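Local coordinates for Oxidored_FMN domain-containing protein (PDB 6L6J) that acts as a 6-hydroxypseudooxynicotine amine oxidase that binds FMN, a [4Fe-4S] cluster and ADP, its oxidoreductase chemistry probably running through the flavin, at residues Lys484-Gly487 with Glu488-Arg492; Trp560-Thr564 with Leu565-His569; Asn572-Glu576 with Ala577-Ile581. One frame throughout, in Å; residues are numbered along the deposited sequence.

Contact 1: Lys484-Gly487 with Glu488-Arg492; sequences KWRG and EGVGR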
loop_
_atom_site.group_PDB
_atom_site.type_symbol
_atom_site.label_atom_id
_atom_site.label_comp_id
_atom_site.label_asym_id
_atom_site.label_seq_id
_atom_site.Cartn_x
_atom_site.Cartn_y
_atom_site.Cartn_z
ATOM N N LYS A 484 -0.426 -19.993 15.410
ATOM C CA LYS A 484 0.838 -19.958 16.185
ATOM C C LYS A 484 2.015 -20.219 15.238
ATOM O O LYS A 484 1.878 -21.013 14.293
ATOM C CB LYS A 484 0.827 -21.008 17.303
ATOM C CG LYS A 484 0.139 -20.574 18.600
ATOM C CD LYS A 484 0.366 -21.537 19.757
ATOM C CE LYS A 484 1.842 -21.805 20.034
ATOM N NZ LYS A 484 2.041 -22.534 21.311
ATOM N N TRP A 485 3.152 -19.600 15.505
ATOM C CA TRP A 485 4.422 -19.946 14.821
ATOM C C TRP A 485 4.915 -21.280 15.387
ATOM O O TRP A 485 4.850 -21.494 16.598
ATOM C CB TRP A 485 5.439 -18.804 14.941
ATOM C CG TRP A 485 4.894 -17.539 14.357
ATOM C CD1 TRP A 485 4.007 -16.679 14.935
ATOM C CD2 TRP A 485 5.137 -17.040 13.033
ATOM N NE1 TRP A 485 3.727 -15.650 14.084
ATOM C CE2 TRP A 485 4.400 -15.842 12.910
ATOM C CE3 TRP A 485 5.935 -17.465 11.960
ATOM C CZ2 TRP A 485 4.419 -15.080 11.745
ATOM C CZ3 TRP A 485 5.963 -16.705 10.810
ATOM C CH2 TRP A 485 5.201 -15.539 10.701
ATOM N N ARG A 486 5.265 -22.180 14.485
ATOM C CA ARG A 486 5.745 -23.550 14.767
ATOM C C ARG A 486 7.278 -23.519 14.850
ATOM O O ARG A 486 7.884 -22.515 14.372
ATOM C CB ARG A 486 5.271 -24.456 13.632
ATOM C CG ARG A 486 5.922 -24.124 12.293
ATOM C CD ARG A 486 5.151 -24.710 11.132
ATOM N NE ARG A 486 5.116 -26.168 11.156
ATOM C CZ ARG A 486 4.516 -26.911 10.244
ATOM N NH1 ARG A 486 3.917 -26.328 9.223
ATOM N NH2 ARG A 486 4.549 -28.225 10.341
ATOM N N GLY A 487 7.887 -24.590 15.369
ATOM C CA GLY A 487 9.302 -24.561 15.779
ATOM C C GLY A 487 10.124 -25.760 15.337
ATOM O O GLY A 487 11.203 -25.964 15.938
ATOM N N GLU A 488 9.690 -26.506 14.317
ATOM C CA GLU A 488 10.482 -27.644 13.768
ATOM C C GLU A 488 11.085 -27.229 12.409
ATOM O O GLU A 488 11.681 -28.087 11.726
ATOM C CB GLU A 488 9.637 -28.924 13.837
ATOM C CG GLU A 488 8.539 -29.063 12.801
ATOM C CD GLU A 488 7.442 -28.000 12.797
ATOM O OE1 GLU A 488 6.251 -28.353 13.046
ATOM O OE2 GLU A 488 7.767 -26.818 12.501
ATOM N N GLY A 489 10.971 -25.947 12.037
ATOM C CA GLY A 489 11.574 -25.374 10.813
ATOM C C GLY A 489 10.850 -25.786 9.531
ATOM O O GLY A 489 11.338 -25.445 8.437
ATOM N N VAL A 490 9.739 -26.511 9.666
ATOM C CA VAL A 490 8.887 -26.991 8.546
ATOM C C VAL A 490 7.995 -25.811 8.119
ATOM O O VAL A 490 7.694 -24.944 8.982
ATOM C CB VAL A 490 8.112 -28.250 9.004
ATOM C CG1 VAL A 490 6.943 -28.641 8.100
ATOM C CG2 VAL A 490 9.060 -29.428 9.164
ATOM N N GLY A 491 7.586 -25.756 6.846
ATOM C CA GLY A 491 6.509 -24.848 6.421
ATOM C C GLY A 491 6.645 -24.373 4.995
ATOM O O GLY A 491 5.593 -23.970 4.433
ATOM N N ARG A 492 7.864 -24.339 4.446
ATOM C CA ARG A 492 8.109 -23.986 3.018
ATOM C C ARG A 492 8.972 -25.060 2.366
ATOM O O ARG A 492 8.383 -25.895 1.696
ATOM C CB ARG A 492 8.732 -22.597 2.864
ATOM C CG ARG A 492 8.773 -22.116 1.420
ATOM C CD ARG A 492 9.315 -20.705 1.286
ATOM N NE ARG A 492 8.378 -19.715 1.781
ATOM C CZ ARG A 492 7.356 -19.212 1.090
ATOM N NH1 ARG A 492 7.120 -19.612 -0.153
ATOM N NH2 ARG A 492 6.563 -18.319 1.651
HETATM O O HOH W 1 9.806 -23.302 12.590
#

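Contact 2: Trp560-Thr564 with Leu565-His569; sequences WTHNT and LEMVH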
loop_
_atom_site.group_PDB
_atom_site.type_symbol
_atom_site.label_atom_id
_atom_site.label_comp_id
_atom_site.label_asym_id
_atom_site.label_seq_id
_atom_site.Cartn_x
_atom_site.Cartn_y
_atom_site.Cartn_z
ATOM N N TRP A 560 9.086 -10.681 -0.101
ATOM C CA TRP A 560 7.754 -10.054 -0.282
ATOM C C TRP A 560 7.876 -8.519 -0.223
ATOM O O TRP A 560 6.969 -7.827 -0.772
ATOM C CB TRP A 560 6.760 -10.569 0.764
ATOM C CG TRP A 560 5.383 -10.030 0.524
ATOM C CD1 TRP A 560 4.670 -9.167 1.302
ATOM C CD2 TRP A 560 4.592 -10.257 -0.646
ATOM N NE1 TRP A 560 3.474 -8.871 0.713
ATOM C CE2 TRP A 560 3.404 -9.521 -0.490
ATOM C CE3 TRP A 560 4.766 -11.035 -1.794
ATOM C CZ2 TRP A 560 2.387 -9.562 -1.437
ATOM C CZ3 TRP A 560 3.775 -11.044 -2.745
ATOM C CH2 TRP A 560 2.602 -10.310 -2.567
ATOM N N THR A 561 8.926 -8.009 0.446
ATOM C CA THR A 561 9.149 -6.556 0.650
ATOM C C THR A 561 9.553 -5.896 -0.671
ATOM O O THR A 561 9.395 -4.689 -0.766
ATOM C CB THR A 561 10.110 -6.277 1.805
ATOM O OG1 THR A 561 11.390 -6.851 1.553
ATOM C CG2 THR A 561 9.560 -6.804 3.112
ATOM N N HIS A 562 9.981 -6.647 -1.680
ATOM C CA HIS A 562 10.113 -6.105 -3.054
ATOM C C HIS A 562 8.784 -5.461 -3.424
ATOM O O HIS A 562 8.797 -4.445 -4.131
ATOM C CB HIS A 562 10.476 -7.197 -4.061
ATOM C CG HIS A 562 10.569 -6.706 -5.468
ATOM N ND1 HIS A 562 11.537 -5.786 -5.870
ATOM C CD2 HIS A 562 9.827 -6.996 -6.560
ATOM C CE1 HIS A 562 11.377 -5.527 -7.158
ATOM N NE2 HIS A 562 10.323 -6.240 -7.598
ATOM N N ASN A 563 7.691 -6.037 -2.911
ATOM C CA ASN A 563 6.284 -5.728 -3.278
ATOM C C ASN A 563 5.686 -4.673 -2.329
ATOM O O ASN A 563 4.867 -3.878 -2.789
ATOM C CB ASN A 563 5.425 -6.991 -3.320
ATOM C CG ASN A 563 5.838 -7.953 -4.413
ATOM O OD1 ASN A 563 6.373 -7.540 -5.449
ATOM N ND2 ASN A 563 5.570 -9.236 -4.200
ATOM N N THR A 564 6.063 -4.668 -1.052
ATOM C CA THR A 564 5.622 -3.649 -0.074
ATOM C C THR A 564 6.562 -2.438 -0.167
ATOM O O THR A 564 6.340 -1.471 0.578
ATOM C CB THR A 564 5.612 -4.242 1.337
ATOM O OG1 THR A 564 6.973 -4.536 1.636
ATOM C CG2 THR A 564 4.756 -5.489 1.473
ATOM N N LEU A 565 7.572 -2.494 -1.046
ATOM C CA LEU A 565 8.589 -1.439 -1.254
ATOM C C LEU A 565 9.314 -1.182 0.061
ATOM O O LEU A 565 9.530 -0.005 0.394
ATOM C CB LEU A 565 7.913 -0.164 -1.748
ATOM C CG LEU A 565 7.033 -0.318 -2.980
ATOM C CD1 LEU A 565 6.211 0.955 -3.196
ATOM C CD2 LEU A 565 7.862 -0.648 -4.200
ATOM N N GLU A 566 9.663 -2.241 0.786
ATOM C CA GLU A 566 10.408 -2.155 2.073
ATOM C C GLU A 566 11.784 -2.813 1.955
ATOM O O GLU A 566 12.587 -2.626 2.880
ATOM C CB GLU A 566 9.606 -2.787 3.208
ATOM C CG GLU A 566 8.316 -2.049 3.512
ATOM C CD GLU A 566 7.490 -2.703 4.615
ATOM O OE1 GLU A 566 7.058 -3.875 4.431
ATOM O OE2 GLU A 566 7.304 -2.070 5.679
ATOM N N MET A 567 12.080 -3.545 0.876
ATOM C CA MET A 567 13.350 -4.328 0.806
ATOM C C MET A 567 14.531 -3.384 1.049
ATOM O O MET A 567 15.312 -3.652 1.974
ATOM C CB MET A 567 13.562 -5.061 -0.523
ATOM C CG MET A 567 14.460 -6.291 -0.325
ATOM S SD MET A 567 15.086 -7.102 -1.815
ATOM C CE MET A 567 13.541 -7.373 -2.683
ATOM N N VAL A 568 14.617 -2.296 0.280
ATOM C CA VAL A 568 15.778 -1.363 0.325
ATOM C C VAL A 568 15.906 -0.764 1.735
ATOM O O VAL A 568 17.021 -0.483 2.150
ATOM C CB VAL A 568 15.646 -0.284 -0.764
ATOM C CG1 VAL A 568 14.416 0.593 -0.532
ATOM C CG2 VAL A 568 16.897 0.572 -0.887
ATOM N N HIS A 569 14.800 -0.543 2.442
ATOM C CA HIS A 569 14.783 0.062 3.804
ATOM C C HIS A 569 15.142 -0.999 4.848
ATOM O O HIS A 569 15.875 -0.645 5.795
ATOM C CB HIS A 569 13.428 0.719 4.133
ATOM C CG HIS A 569 13.012 1.730 3.130
ATOM N ND1 HIS A 569 13.917 2.576 2.539
ATOM C CD2 HIS A 569 11.816 1.983 2.569
ATOM C CE1 HIS A 569 13.292 3.337 1.667
ATOM N NE2 HIS A 569 11.999 2.971 1.642
#

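Contact 3: Asn572-Glu576 with Ala577-Ile581; sequences NSMNE and AGIEI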
loop_
_atom_site.group_PDB
_atom_site.type_symbol
_atom_site.label_atom_id
_atom_site.label_comp_id
_atom_site.label_asym_id
_atom_site.label_seq_id
_atom_site.Cartn_x
_atom_site.Cartn_y
_atom_site.Cartn_z
ATOM N N ASN A 572 19.031 -1.554 4.367
ATOM C CA ASN A 572 19.740 -0.371 4.945
ATOM C C ASN A 572 19.664 -0.420 6.474
ATOM O O ASN A 572 20.685 -0.189 7.109
ATOM C CB ASN A 572 19.192 0.981 4.493
ATOM C CG ASN A 572 19.508 1.282 3.047
ATOM O OD1 ASN A 572 20.252 0.546 2.418
ATOM N ND2 ASN A 572 18.903 2.333 2.501
ATOM N N SER A 573 18.498 -0.732 7.027
ATOM C CA SER A 573 18.273 -0.893 8.482
ATOM C C SER A 573 19.275 -1.899 9.061
ATOM O O SER A 573 19.891 -1.600 10.099
ATOM C CB SER A 573 16.852 -1.324 8.734
ATOM O OG SER A 573 16.615 -1.490 10.113
ATOM N N MET A 574 19.433 -3.047 8.397
ATOM C CA MET A 574 20.249 -4.203 8.849
ATOM C C MET A 574 21.742 -3.814 8.774
ATOM O O MET A 574 22.459 -3.968 9.792
ATOM C CB MET A 574 19.947 -5.447 7.989
ATOM C CG MET A 574 18.682 -6.253 8.399
ATOM S SD MET A 574 18.345 -7.732 7.329
ATOM C CE MET A 574 16.967 -8.489 8.178
ATOM N N ASN A 575 22.201 -3.295 7.632
ATOM C CA ASN A 575 23.570 -2.734 7.485
ATOM C C ASN A 575 23.881 -1.755 8.627
ATOM O O ASN A 575 24.994 -1.806 9.155
ATOM C CB ASN A 575 23.757 -2.054 6.131
ATOM C CG ASN A 575 23.766 -3.062 5.005
ATOM O OD1 ASN A 575 23.904 -4.261 5.260
ATOM N ND2 ASN A 575 23.553 -2.604 3.783
ATOM N N GLU A 576 22.927 -0.919 9.021
ATOM C CA GLU A 576 23.159 0.167 10.006
ATOM C C GLU A 576 23.314 -0.465 11.391
ATOM O O GLU A 576 24.239 -0.047 12.122
ATOM C CB GLU A 576 22.076 1.249 9.902
ATOM C CG GLU A 576 22.220 2.124 8.641
ATOM C CD GLU A 576 21.057 3.067 8.311
ATOM O OE1 GLU A 576 20.156 3.251 9.181
ATOM O OE2 GLU A 576 21.044 3.627 7.185
ATOM N N ALA A 577 22.501 -1.477 11.711
ATOM C CA ALA A 577 22.514 -2.199 13.014
ATOM C C ALA A 577 23.646 -3.243 13.061
ATOM O O ALA A 577 23.804 -3.892 14.099
ATOM C CB ALA A 577 21.176 -2.874 13.229
ATOM N N GLY A 578 24.393 -3.422 11.967
ATOM C CA GLY A 578 25.359 -4.517 11.822
ATOM C C GLY A 578 24.696 -5.865 12.041
ATOM O O GLY A 578 25.247 -6.668 12.845
ATOM N N ILE A 579 23.553 -6.073 11.368
ATOM C CA ILE A 579 22.870 -7.385 11.199
ATOM C C ILE A 579 23.422 -8.017 9.909
ATOM O O ILE A 579 23.277 -7.443 8.804
ATOM C CB ILE A 579 21.324 -7.249 11.212
ATOM C CG1 ILE A 579 20.793 -6.893 12.608
ATOM C CG2 ILE A 579 20.635 -8.509 10.668
ATOM C CD1 ILE A 579 19.268 -6.785 12.701
ATOM N N GLU A 580 24.066 -9.166 10.066
ATOM C CA GLU A 580 24.604 -9.989 8.956
ATOM C C GLU A 580 23.432 -10.472 8.082
ATOM O O GLU A 580 22.411 -10.969 8.644
ATOM C CB GLU A 580 25.380 -11.169 9.533
ATOM C CG GLU A 580 26.572 -11.567 8.702
ATOM C CD GLU A 580 27.670 -10.518 8.681
ATOM O OE1 GLU A 580 28.280 -10.336 7.582
ATOM O OE2 GLU A 580 27.930 -9.901 9.766
ATOM N N ILE A 581 23.573 -10.316 6.759
ATOM C CA ILE A 581 22.633 -10.856 5.742
ATOM C C ILE A 581 23.315 -12.026 5.016
ATOM O O ILE A 581 24.334 -11.786 4.319
ATOM C CB ILE A 581 22.181 -9.760 4.762
ATOM C CG1 ILE A 581 21.722 -8.501 5.494
ATOM C CG2 ILE A 581 21.111 -10.296 3.818
ATOM C CD1 ILE A 581 21.561 -7.293 4.591
#

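Contact 1: Lys484-Gly487 with Glu488-Arg492
Arg486 and Glu488 form a salt bridge between residues two apart, in the loop that leaves strand 483-485, which runs antiparallel to strand 612-621 in a mixed sheet. The grip is side-on: NE and NH2 of the guanidinium both converge on one carboxylate oxygen. Arg486 NE reaches Glu488 OE1 at 3.1 Å with an N-H...O angle of 155°, and Arg486 NH2 reaches the same Glu488 OE1 at 3.2 Å. OE1 lies at the edge of the guanidinium, in its plane, yet both nitrogens arrive from one face of the carboxylate, the two planes being 68° apart. A further bond from Arg486 NE to Glu488 OE2, at 3.0 Å, is bent and weak.

One face of the guanidinium is covered by Val490, whose CG1 sits 3.3 Å from Arg486 NH2 and is displaced toward the rim. Two bends bring the charges together: the arginine chain folds at chi3 (-63°), and the glutamate folds at chi2, carrying its carboxylate back over the turn.

Further out, the turn probably helps to position these groups: the backbone N of Val490 makes a weak bond to Glu488 OE2, 3.5 Å away. Gly489 has a positive phi, which favours glycine, and the angles of Gly491 would press a CB against the preceding carbonyl. Val490 O is tied outward to Thr617 OG1 on strand 612-621, and Arg486 touches Leu620 of that strand. Across the turn a water donates a hydrogen bond to Arg486 O (2.7 Å) and accepts one from Gly489 N (2.9 Å).

Contact 2: Trp560-Thr564 with Leu565-His569
Thr561 and Glu566 meet through both backbone and side chains where the short, weakly bonded helix 561-564 gives way to helix 567-577. Among backbone bonds, Glu566 N donates to Thr561 O at 2.9 Å with an N-H...O angle of 157°, and Met567 N adds a weak bond to the same oxygen. Leu565, the first residue to leave the helix, does so with positive phi, consistent with the change of direction here.

Among polar side chains, Thr564 OG1 donates to Glu566 OE1 at 2.9 Å, on the anti side of the carboxylate and 17° out of its plane. The extended glutamate chain carries the carboxylate away from the backbone, and its other oxygen, OE2, meets Arg271 NE in a salt bridge and makes a hydrogen bond with Ser269 OG. Thr561 OG1 is engaged by Ser558 O.

The carbon contacts lie along the same bend. Thr561 CB stands 3.8 Å from Glu566 CB, the two side chains crossing at about a right angle. Met567, bent at chi3 (-53°), returns its methyl CE to within 3.4 Å of His562 CB.

With an alanine in place of Glu566, Arg271 would probably lose its carboxylate mate and Thr564 OG1 its acceptor, leaving that hydroxyl freer to turn.

The side chain of Leu565 is about 6 Å from the bound FMN, and Thr564 O accepts from Asn348 ND2 in the cluster pocket. A buried carboxylate gripped by hydroxyls and a guanidinium is likely to stay ionised, and it links this turn to the flavin-binding barrel.

Contact 3: Asn572-Glu576 with Ala577-Ile581
Met574 O and Ile579 N close a Schellman motif at the C-terminal end of helix 567-577, just before strand 580-582. Their bond is 2.8 Å long with an N-H...O angle of 167°, although the donor stands above the carbonyl plane and not on a lone pair. A weak second bond runs from Gly578 N to Asn575 O at 3.3 Å, and Ala577 N still donates to Ser573 O in the ordinary helical way. Gly578 makes the reversal with a positive phi, which favours glycine, and the chain leaves toward the strand.

The reversal lays isoleucine side chains against the last helical turn. Met574 has CG anti to its own carbonyl carbon (chi1 -82°) and runs straight beyond it, with chi2 and chi3 both close to trans. This extended shape lets the two isoleucines meet mainly different parts of it, Ile579 near CG and Ile581 at SD. The CG2 branch of Ile579, held anti to its backbone N, is the one that meets Met574 CG, at 3.7 Å, the chains running aslant. Further along, Met574 SD lies 3.9 Å from Ile581 CG1, and there the two side chains cross at about a right angle.

Outside the turn, Met574 touches Ala535 of helix 533-542 and Tyr550 of strand 547-552, and Ile579 lies on Ala538 and Val548. Strands 547-552 and 580-582 pair in parallel with helix 567-577 between them in sequence, which makes the unit a beta-alpha-beta crossover, and these residues pack the helix against that sheet and the adjacent helix. On the more exposed side, the amide oxygen OD1 of Asn575 comes within 3.9 Å of the methyl CD1 of Ile581.

In the fold
Along the chain the contacts follow in series. Contact 2 and contact 3 adjoin in sequence, their centres about 15 Å apart, and both use helix 567-577: contact 2 at its start, contact 3 at its end. Contact 1 lies about 23 Å from contact 2 and 25 Å from contact 3, centre to centre, without touching either. It lies at the surface, beside strand 483-485, which pairs with strand 612-621, while contact 3 meets the other end of the same mixed sheet at strand 580-582. The helix thus spans from near the FMN and iron-sulfur sites to that sheet, and probably helps to tie the flavin barrel to this part of the protein.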